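Polyketide synthase associated protein 5 (Mycobacterium tuberculosis, PDB 1Q9J) probably transfers mycocerosyl groups from mycocerosic acid synthase onto phthiocerol and related diols, the esterification that completes the synthesis of phthiocerol dimycocerosate lipids. Local coordinates at residues Pro208-Val213 and Gln367-Ile372. Numbering follows the deposited sequence.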
loop_
_atom_site.group_PDB
_atom_site.type_symbol
_atom_site.label_atom_id
_atom_site.label_comp_id
_atom_site.label_asym_id
_atom_site.label_seq_id
_atom_site.Cartn_x
_atom_site.Cartn_y
_atom_site.Cartn_z
ATOM N N PRO A 208 2.244 16.024 9.200
ATOM C CA PRO A 208 2.367 15.255 7.959
ATOM C C PRO A 208 1.903 16.033 6.750
ATOM O O PRO A 208 0.892 16.727 6.818
ATOM C CB PRO A 208 1.468 14.039 8.207
ATOM C CG PRO A 208 1.263 14.010 9.699
ATOM C CD PRO A 208 1.161 15.471 10.027
ATOM N N GLN A 209 2.632 15.915 5.642
ATOM C CA GLN A 209 2.257 16.601 4.402
ATOM C C GLN A 209 2.136 15.563 3.269
ATOM O O GLN A 209 2.943 14.637 3.175
ATOM C CB GLN A 209 3.302 17.676 4.026
ATOM C CG GLN A 209 3.653 18.741 5.113
ATOM C CD GLN A 209 2.587 19.829 5.312
ATOM O OE1 GLN A 209 2.174 20.500 4.363
ATOM N NE2 GLN A 209 2.162 20.018 6.560
ATOM N N ALA A 210 1.115 15.725 2.428
ATOM C CA ALA A 210 0.857 14.830 1.298
ATOM C C ALA A 210 2.134 14.516 0.531
ATOM O O ALA A 210 3.035 15.344 0.461
ATOM C CB ALA A 210 -0.158 15.462 0.355
ATOM N N VAL A 211 2.224 13.318 -0.034
ATOM C CA VAL A 211 3.405 12.949 -0.805
ATOM C C VAL A 211 3.079 13.120 -2.293
ATOM O O VAL A 211 2.026 12.689 -2.769
ATOM C CB VAL A 211 3.827 11.484 -0.513
ATOM C CG1 VAL A 211 5.150 11.158 -1.189
ATOM C CG2 VAL A 211 3.937 11.268 0.981
ATOM N N PRO A 212 3.966 13.790 -3.044
ATOM C CA PRO A 212 3.664 13.954 -4.468
ATOM C C PRO A 212 3.466 12.589 -5.125
ATOM O O PRO A 212 4.218 11.649 -4.853
ATOM C CB PRO A 212 4.883 14.715 -4.997
ATOM C CG PRO A 212 5.976 14.389 -4.009
ATOM C CD PRO A 212 5.252 14.417 -2.695
ATOM N N VAL A 213 2.431 12.488 -5.957
ATOM C CA VAL A 213 2.108 11.251 -6.668
ATOM C C VAL A 213 1.802 11.481 -8.137
ATOM O O VAL A 213 0.798 12.118 -8.475
ATOM C CB VAL A 213 0.855 10.537 -6.104
ATOM C CG1 VAL A 213 0.598 9.250 -6.897
ATOM C CG2 VAL A 213 1.028 10.237 -4.624
ATOM N N GLN A 367 -2.884 7.621 -1.999
ATOM C CA GLN A 367 -1.777 8.518 -1.735
ATOM C C GLN A 367 -1.370 8.424 -0.281
ATOM O O GLN A 367 -2.166 8.047 0.572
ATOM C CB GLN A 367 -2.180 9.954 -2.069
ATOM C CG GLN A 367 -1.091 10.984 -1.834
ATOM C CD GLN A 367 -1.512 12.383 -2.270
ATOM O OE1 GLN A 367 -0.685 13.294 -2.345
ATOM N NE2 GLN A 367 -2.805 12.557 -2.554
ATOM N N PHE A 368 -0.120 8.765 -0.013
ATOM C CA PHE A 368 0.401 8.736 1.339
ATOM C C PHE A 368 0.487 10.153 1.893
ATOM O O PHE A 368 0.441 11.132 1.141
ATOM C CB PHE A 368 1.794 8.111 1.355
ATOM C CG PHE A 368 1.831 6.692 0.856
ATOM C CD1 PHE A 368 2.710 6.326 -0.157
ATOM C CD2 PHE A 368 0.995 5.719 1.400
ATOM C CE1 PHE A 368 2.757 5.019 -0.619
ATOM C CE2 PHE A 368 1.038 4.406 0.941
ATOM C CZ PHE A 368 1.920 4.058 -0.071
ATOM N N TYR A 369 0.610 10.259 3.212
ATOM C CA TYR A 369 0.746 11.554 3.867
ATOM C C TYR A 369 1.776 11.492 4.970
ATOM O O TYR A 369 1.537 12.011 6.046
ATOM C CB TYR A 369 -0.573 12.017 4.474
ATOM C CG TYR A 369 -1.540 12.590 3.474
ATOM C CD1 TYR A 369 -2.216 11.764 2.574
ATOM C CD2 TYR A 369 -1.802 13.964 3.436
ATOM C CE1 TYR A 369 -3.132 12.293 1.664
ATOM C CE2 TYR A 369 -2.715 14.500 2.531
ATOM C CZ TYR A 369 -3.375 13.658 1.651
ATOM O OH TYR A 369 -4.289 14.163 0.762
ATOM N N CYS A 370 2.910 10.848 4.725
ATOM C CA CYS A 370 3.928 10.799 5.756
ATOM C C CYS A 370 4.440 12.218 6.031
ATOM O O CYS A 370 4.186 13.146 5.254
ATOM C CB CYS A 370 5.063 9.878 5.329
ATOM S SG CYS A 370 5.617 10.116 3.645
ATOM N N SER A 371 5.147 12.396 7.144
ATOM C CA SER A 371 5.660 13.717 7.483
ATOM C C SER A 371 6.778 14.133 6.524
ATOM O O SER A 371 7.558 13.299 6.076
ATOM C CB SER A 371 6.154 13.748 8.942
ATOM O OG SER A 371 7.257 12.881 9.144
ATOM N N ILE A 372 6.830 15.427 6.204
ATOM C CA ILE A 372 7.838 15.995 5.299
ATOM C C ILE A 372 9.204 15.348 5.516
ATOM O O ILE A 372 9.495 14.843 6.600
ATOM C CB ILE A 372 7.963 17.551 5.508
ATOM C CG1 ILE A 372 6.842 18.283 4.760
ATOM C CG2 ILE A 372 9.325 18.060 5.039
ATOM C CD1 ILE A 372 6.982 18.275 3.236
#
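Ala210 sits over one face of the Tyr369 ring: its CA lies 3.9 Å from the ring centroid and 28° off the ring normal, which meets the geometry of a CH-pi contact. Its CB leans over the same face, 3.5 Å from Tyr369 CE2. With CG anti to its carbonyl carbon (chi1 -78°), the tyrosine ring is set beside its own backbone N, and chi2 turns the face to Ala210; the ring also meets Tyr121 edge-to-face. Two backbone bonds tie the segments: Val211 N donates to Phe368 O at 3.1 Å, and Gln209 N donates to Cys370 O at 3.2 Å. The protein consists of two related structural domains, and the contact probably lies where they meet, in a fold consistent with the CoA-dependent acyltransferase superfamily. Strand 360-368 is an edge strand of the sheet containing strand 23-31, whereas 208-213 leads into strand 213-216, at the edge of the other mixed sheet, so the contact joins two sheets where strand 360-368 runs out. On Val211, CG2 is the branch that makes contact, with Phe368 CB at 3.8 Å and with Cys370 SG. The Phe368 ring leads away from this contact and meets the ring of His393; the Phe368 side chain comes about 5 Å from that of His124, the probable proton acceptor. Gln367 leaves with CG anti to the backbone N and stays extended beyond it, and its CG passes across Val213 CG2 at 3.6 Å. Near the other end, CB and CG of Gln209 lie against CG1 and CD1 of Ile372, the two side chains crossing at an angle.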